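Local coordinates for protein putative glycoside hydrolase (Bacteroides ovatus, PDB 4ONZ) that is a putative glycoside hydrolase with a five-bladed beta-propeller fold, its precise activity still to be established, at residues F164-N169 against D219-L224; N173-K178 against M202-H207. All coordinates share one frame; numbering follows the deposited sequence.

Contact 1: F164-N169 against D219-L224; sequences FDKAYN and DWYPVL
Tyr168 enters a slot between Tyr221 and Leu224, so that both faces of its ring are used. On one side the edge of the Tyr221 ring points at the face of Tyr168 in a T-shaped pair, with centroids 5.9 Å apart and planes at 88°. On the opposite face Leu224 CD1 makes a CH-pi contact, 4.1 Å from the centroid of the Tyr168 ring. The hydroxyl fixes how deep the ring goes: Tyr168 OH donates a hydrogen bond of 2.7 Å to Pro222 O, which lies at the edge of the ring in its plane. With CG anti to its own carbonyl carbon (chi1 -41°), the Tyr168 ring is carried toward Pro222 and Leu224.

The neighbouring contacts illustrate the same use of small aliphatic groups against aromatic faces. Ala167 CB sits over the Tyr221 ring, 3.8 Å from its centroid, while Pro222 CG lies almost centrally over Phe164, 3.7 Å from that ring's centroid. The Phe164 edge is turned to the backbone, CD1 being 3.4 Å from Trp220 O. At the outer margin the aliphatic part of Lys166 crosses the end of Tyr221, with CD 3.3 Å from OH, but its amino group forms no salt bridge with Asp219. Two waters bridge the segments: one between Lys166 N and Asp219 OD1, the other between Ala167 N and Trp220 O.

The strand at 221-222 runs antiparallel to strand 210-214, and Trp220 is backbone-bonded to Ala163, just before the turn. Phe164 and Trp220 also pack on Met202 of strand 200-204, a selenomethionine in this model, so the 164-169 segment lies against strand 221-222 and reaches inward to strand 200-204.

Contact 2: N173-K178 against M202-H207; sequences NNLFCK and MYWGEH
Cys177 and Leu175 press obliquely on the six-membered ring of Trp204, where a connection between two sheets of the five-bladed beta-propeller passes the end of strand 200-204. This is the compact half of the contact. Cys177 CB is 3.7 Å from Trp204 CZ3, and Leu175 CD2 lies 3.9 Å from the adjoining CH2. Trp204 reaches them because its CG stands in the crowded position between backbone N and carbonyl carbon (chi1 67°); Tyr210 stacks on the same indole. Beside it, Gly205 N gives Lys178 O a weak, bent hydrogen bond of 3.3 Å (124° at the hydrogen). Gly205 adopts backbone angles at which a beta carbon would strike the preceding carbonyl oxygen.

The looser half is polar. Glu206 extends fully from the backbone, and its carboxylate meets the methylene chain of Lys178, with CD of the lysine 3.6 Å from OE1 of the glutamate. The Phe176 ring offers its edge to the same oxygen, the ring and carboxylate planes nearly parallel, 9° apart. Glu247 of strand 245-255 touches both Lys178 and Glu206, and an unknown ligand, probably from the crystallisation liquor, is bound about 5 Å from the lysine side chain. The charged ends stay beyond salt-bridge range, joined instead through one water that accepts from Lys178 NZ at 2.6 Å and donates to Glu206 OE2 at 2.7 Å.

Overall arrangement
The two contacts are nested: 173-178 and 202-207 both fall within the chain loop that contact 1 closes between 164-169 and 219-224. Their centres are 11 Å apart, on the same side of the chain's centre, with contact 2 about 12 Å and contact 1 about 20 Å from that centre. Both reach the sheet that holds strands 200-204, 210-214 and 221-222. They also touch directly, Phe164 CZ lying 3.6 Å from Trp204 CE2. A single apolar cluster thus runs from the peripheral turn to the connection deeper in the propeller, tying the segment between strands 158-162 and 180-187 to one sheet at two depths.

Contact 1: F164-N169 against D219-L224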
loop_
_atom_site.group_PDB
_atom_site.type_symbol
_atom_site.label_atom_id
_atom_site.label_comp_id
_atom_site.label_asym_id
_atom_site.label_seq_id
_atom_site.Cartn_x
_atom_site.Cartn_y
_atom_site.Cartn_z
ATOM N N PHE A 164 -1.159 -5.954 15.400
ATOM C CA PHE A 164 -0.370 -5.974 16.633
ATOM C C PHE A 164 -1.213 -6.177 17.883
ATOM O O PHE A 164 -0.832 -5.734 18.963
ATOM C CB PHE A 164 0.455 -4.675 16.765
ATOM C CG PHE A 164 1.288 -4.343 15.541
ATOM C CD1 PHE A 164 1.925 -5.342 14.817
ATOM C CD2 PHE A 164 1.494 -3.023 15.156
ATOM C CE1 PHE A 164 2.701 -5.043 13.707
ATOM C CE2 PHE A 164 2.277 -2.714 14.046
ATOM C CZ PHE A 164 2.887 -3.724 13.324
ATOM N N ASP A 165 -2.358 -6.841 17.750
ATOM C CA ASP A 165 -3.227 -7.046 18.910
ATOM C C ASP A 165 -2.583 -7.919 19.982
ATOM O O ASP A 165 -2.652 -7.608 21.174
ATOM C CB ASP A 165 -4.550 -7.710 18.520
ATOM C CG ASP A 165 -5.554 -7.730 19.686
ATOM O OD1 ASP A 165 -5.865 -6.647 20.225
ATOM O OD2 ASP A 165 -6.035 -8.820 20.060
ATOM N N LYS A 166 -1.954 -9.002 19.548
ATOM C CA LYS A 166 -1.436 -10.034 20.458
ATOM C C LYS A 166 -0.029 -9.784 21.002
ATOM O O LYS A 166 0.221 -9.891 22.203
ATOM C CB LYS A 166 -1.453 -11.360 19.692
ATOM C CG LYS A 166 -1.150 -12.636 20.470
ATOM C CD LYS A 166 -0.878 -13.767 19.480
ATOM C CE LYS A 166 -0.491 -15.086 20.138
ATOM N NZ LYS A 166 -1.671 -15.838 20.630
ATOM N N ALA A 167 0.888 -9.451 20.110
ATOM C CA ALA A 167 2.308 -9.318 20.466
ATOM C C ALA A 167 2.630 -8.567 21.772
ATOM O O ALA A 167 2.117 -7.477 22.045
ATOM C CB ALA A 167 3.078 -8.706 19.304
ATOM N N TYR A 168 3.485 -9.191 22.576
ATOM C CA TYR A 168 4.008 -8.607 23.804
ATOM C C TYR A 168 2.930 -8.080 24.750
ATOM O O TYR A 168 2.932 -6.895 25.102
ATOM C CB TYR A 168 4.982 -7.466 23.455
ATOM C CG TYR A 168 5.912 -7.739 22.273
ATOM C CD1 TYR A 168 6.792 -8.817 22.281
ATOM C CD2 TYR A 168 5.938 -6.887 21.174
ATOM C CE1 TYR A 168 7.648 -9.056 21.213
ATOM C CE2 TYR A 168 6.794 -7.119 20.099
ATOM C CZ TYR A 168 7.648 -8.197 20.129
ATOM O OH TYR A 168 8.491 -8.426 19.072
ATOM N N ASN A 169 2.007 -8.954 25.151
ATOM C CA ASN A 169 0.912 -8.572 26.051
ATOM C C ASN A 169 0.066 -7.414 25.511
ATOM O O ASN A 169 -0.470 -6.593 26.272
ATOM C CB ASN A 169 1.450 -8.243 27.453
ATOM C CG ASN A 169 1.852 -9.480 28.229
ATOM O OD1 ASN A 169 1.068 -10.416 28.394
ATOM N ND2 ASN A 169 3.056 -9.468 28.746
ATOM N N ASP A 219 -1.111 -12.451 13.088
ATOM C CA ASP A 219 -0.553 -11.862 14.302
ATOM C C ASP A 219 0.896 -11.465 14.006
ATOM O O ASP A 219 1.734 -12.318 13.738
ATOM C CB ASP A 219 -0.624 -12.858 15.461
ATOM C CG ASP A 219 -2.050 -13.266 15.786
ATOM O OD1 ASP A 219 -2.878 -12.384 16.114
ATOM O OD2 ASP A 219 -2.344 -14.473 15.718
ATOM N N TRP A 220 1.172 -10.164 14.043
ATOM C CA TRP A 220 2.489 -9.642 13.720
ATOM C C TRP A 220 3.215 -9.129 14.952
ATOM O O TRP A 220 2.600 -8.541 15.858
ATOM C CB TRP A 220 2.370 -8.534 12.664
ATOM C CG TRP A 220 1.931 -9.045 11.324
ATOM C CD1 TRP A 220 0.654 -9.224 10.901
ATOM C CD2 TRP A 220 2.776 -9.482 10.252
ATOM N NE1 TRP A 220 0.647 -9.715 9.619
ATOM C CE2 TRP A 220 1.939 -9.885 9.200
ATOM C CE3 TRP A 220 4.165 -9.560 10.079
ATOM C CZ2 TRP A 220 2.434 -10.375 7.990
ATOM C CZ3 TRP A 220 4.661 -10.037 8.874
ATOM C CH2 TRP A 220 3.797 -10.427 7.838
ATOM N N TYR A 221 4.533 -9.321 14.944
ATOM C CA TYR A 221 5.418 -8.978 16.058
ATOM C C TYR A 221 6.422 -7.913 15.629
ATOM O O TYR A 221 7.370 -8.224 14.917
ATOM C CB TYR A 221 6.135 -10.251 16.542
ATOM C CG TYR A 221 5.173 -11.201 17.218
ATOM C CD1 TYR A 221 4.283 -11.960 16.472
ATOM C CD2 TYR A 221 5.119 -11.301 18.606
ATOM C CE1 TYR A 221 3.372 -12.801 17.085
ATOM C CE2 TYR A 221 4.216 -12.145 19.228
ATOM C CZ TYR A 221 3.350 -12.898 18.461
ATOM O OH TYR A 221 2.438 -13.738 19.061
ATOM N N PRO A 222 6.209 -6.651 16.058
ATOM C CA PRO A 222 7.118 -5.586 15.662
ATOM C C PRO A 222 8.538 -5.878 16.137
ATOM O O PRO A 222 8.730 -6.419 17.235
ATOM C CB PRO A 222 6.544 -4.354 16.348
ATOM C CG PRO A 222 5.094 -4.661 16.549
ATOM C CD PRO A 222 5.036 -6.138 16.790
ATOM N N VAL A 223 9.522 -5.541 15.318
ATOM C CA VAL A 223 10.906 -5.813 15.670
ATOM C C VAL A 223 11.389 -4.712 16.600
ATOM O O VAL A 223 11.257 -3.523 16.291
ATOM C CB VAL A 223 11.814 -5.947 14.435
ATOM C CG1 VAL A 223 13.259 -6.235 14.850
ATOM C CG2 VAL A 223 11.301 -7.066 13.536
ATOM N N LEU A 224 11.932 -5.141 17.739
ATOM C CA LEU A 224 12.421 -4.255 18.790
ATOM C C LEU A 224 13.946 -4.238 18.832
ATOM O O LEU A 224 14.586 -5.236 18.506
ATOM C CB LEU A 224 11.905 -4.743 20.143
ATOM C CG LEU A 224 10.386 -4.837 20.286
ATOM C CD1 LEU A 224 10.007 -5.450 21.623
ATOM C CD2 LEU A 224 9.743 -3.473 20.124
HETATM O O HOH W 1 -2.344 -9.688 16.637
HETATM O O HOH W 2 0.371 -9.416 17.357
#

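Contact 2: N173-K178 against M202-H207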
loop_
_atom_site.group_PDB
_atom_site.type_symbol
_atom_site.label_atom_id
_atom_site.label_comp_id
_atom_site.label_asym_id
_atom_site.label_seq_id
_atom_site.Cartn_x
_atom_site.Cartn_y
_atom_site.Cartn_z
ATOM N N ASN A 173 -1.319 -2.668 20.888
ATOM C CA ASN A 173 -2.713 -2.821 20.448
ATOM C C ASN A 173 -3.484 -1.495 20.338
ATOM O O ASN A 173 -4.611 -1.486 19.851
ATOM C CB ASN A 173 -3.472 -3.882 21.277
ATOM C CG ASN A 173 -3.829 -3.429 22.684
ATOM O OD1 ASN A 173 -3.629 -2.275 23.075
ATOM N ND2 ASN A 173 -4.379 -4.360 23.462
ATOM N N ASN A 174 -2.896 -0.385 20.797
ATOM C CA ASN A 174 -3.516 0.925 20.587
ATOM C C ASN A 174 -2.516 1.933 20.015
ATOM O O ASN A 174 -2.700 3.159 20.117
ATOM C CB ASN A 174 -4.237 1.469 21.832
ATOM C CG ASN A 174 -5.363 2.428 21.470
ATOM O OD1 ASN A 174 -6.015 2.265 20.432
ATOM N ND2 ASN A 174 -5.623 3.411 22.332
ATOM N N LEU A 175 -1.476 1.397 19.377
ATOM C CA LEU A 175 -0.483 2.187 18.679
ATOM C C LEU A 175 -1.069 2.711 17.363
ATOM O O LEU A 175 -1.628 1.928 16.575
ATOM C CB LEU A 175 0.736 1.313 18.318
ATOM C CG LEU A 175 1.821 1.995 17.468
ATOM C CD1 LEU A 175 2.538 3.072 18.274
ATOM C CD2 LEU A 175 2.825 1.002 16.901
ATOM N N PHE A 176 -0.922 4.012 17.117
ATOM C CA PHE A 176 -1.295 4.624 15.837
ATOM C C PHE A 176 -0.268 4.109 14.819
ATOM O O PHE A 176 0.932 4.333 14.966
ATOM C CB PHE A 176 -1.231 6.149 15.954
ATOM C CG PHE A 176 -1.842 6.898 14.799
ATOM C CD1 PHE A 176 -1.203 6.950 13.566
ATOM C CD2 PHE A 176 -3.030 7.619 14.972
ATOM C CE1 PHE A 176 -1.759 7.659 12.512
ATOM C CE2 PHE A 176 -3.580 8.343 13.929
ATOM C CZ PHE A 176 -2.945 8.352 12.691
ATOM N N CYS A 177 -0.734 3.386 13.805
ATOM C CA CYS A 177 0.148 2.802 12.805
ATOM C C CYS A 177 -0.612 2.453 11.533
ATOM O O CYS A 177 -1.835 2.277 11.542
ATOM C CB CYS A 177 0.870 1.563 13.356
ATOM S SG CYS A 177 -0.200 0.253 13.995
ATOM N N LYS A 178 0.133 2.368 10.439
ATOM C CA LYS A 178 -0.435 2.093 9.127
ATOM C C LYS A 178 0.656 1.683 8.143
ATOM O O LYS A 178 1.843 1.745 8.472
ATOM C CB LYS A 178 -1.139 3.340 8.592
ATOM C CG LYS A 178 -0.254 4.570 8.507
ATOM C CD LYS A 178 -0.961 5.787 7.933
ATOM C CE LYS A 178 -2.163 6.221 8.748
ATOM N NZ LYS A 178 -2.743 7.454 8.155
HETATM N N MSE A 202 7.401 -8.349 7.108
HETATM C CA MSE A 202 6.887 -7.126 6.496
HETATM C C MSE A 202 7.588 -5.915 7.003
HETATM O O MSE A 202 8.086 -5.900 8.123
HETATM C CB MSE A 202 5.377 -6.927 6.688
HETATM C CG MSE A 202 4.944 -6.518 8.092
HETATM SE SE MSE A 202 3.028 -6.105 8.104
HETATM C CE MSE A 202 2.834 -5.528 9.962
ATOM N N TYR A 203 7.705 -4.920 6.134
ATOM C CA TYR A 203 8.119 -3.590 6.548
ATOM C C TYR A 203 6.798 -2.910 6.836
ATOM O O TYR A 203 5.766 -3.332 6.317
ATOM C CB TYR A 203 8.872 -2.852 5.448
ATOM C CG TYR A 203 10.154 -3.553 5.096
ATOM C CD1 TYR A 203 11.250 -3.487 5.949
ATOM C CD2 TYR A 203 10.256 -4.328 3.948
ATOM C CE1 TYR A 203 12.419 -4.157 5.652
ATOM C CE2 TYR A 203 11.427 -4.999 3.646
ATOM C CZ TYR A 203 12.508 -4.907 4.500
ATOM O OH TYR A 203 13.680 -5.581 4.202
ATOM N N TRP A 204 6.812 -1.888 7.684
ATOM C CA TRP A 204 5.617 -1.135 7.966
ATOM C C TRP A 204 5.970 0.239 8.536
ATOM O O TRP A 204 7.068 0.432 9.077
ATOM C CB TRP A 204 4.704 -1.903 8.940
ATOM C CG TRP A 204 5.270 -2.061 10.342
ATOM C CD1 TRP A 204 6.071 -3.084 10.797
ATOM C CD2 TRP A 204 5.074 -1.183 11.452
ATOM N NE1 TRP A 204 6.372 -2.888 12.126
ATOM C CE2 TRP A 204 5.779 -1.729 12.550
ATOM C CE3 TRP A 204 4.368 0.017 11.634
ATOM C CZ2 TRP A 204 5.816 -1.113 13.793
ATOM C CZ3 TRP A 204 4.408 0.634 12.880
ATOM C CH2 TRP A 204 5.132 0.067 13.944
ATOM N N GLY A 205 5.051 1.180 8.388
ATOM C CA GLY A 205 5.180 2.500 8.989
ATOM C C GLY A 205 4.971 3.687 8.075
ATOM O O GLY A 205 5.018 3.566 6.847
ATOM N N GLU A 206 4.726 4.832 8.713
ATOM C CA GLU A 206 4.508 6.107 8.046
ATOM C C GLU A 206 5.629 7.119 8.354
ATOM O O GLU A 206 6.219 7.692 7.438
ATOM C CB GLU A 206 3.155 6.662 8.494
ATOM C CG GLU A 206 2.795 8.011 7.904
ATOM C CD GLU A 206 1.487 8.564 8.434
ATOM O OE1 GLU A 206 1.074 8.219 9.561
ATOM O OE2 GLU A 206 0.881 9.383 7.731
ATOM N N HIS A 207 5.917 7.336 9.640
ATOM C CA HIS A 207 6.958 8.277 10.064
ATOM C C HIS A 207 8.370 7.702 10.056
ATOM O O HIS A 207 9.346 8.436 10.198
ATOM C CB HIS A 207 6.653 8.830 11.453
ATOM C CG HIS A 207 5.401 9.637 11.504
ATOM N ND1 HIS A 207 5.390 11.006 11.346
ATOM C CD2 HIS A 207 4.112 9.265 11.678
ATOM C CE1 HIS A 207 4.145 11.443 11.431
ATOM N NE2 HIS A 207 3.350 10.405 11.627
HETATM O O HOH W 3 -1.575 9.728 8.770
#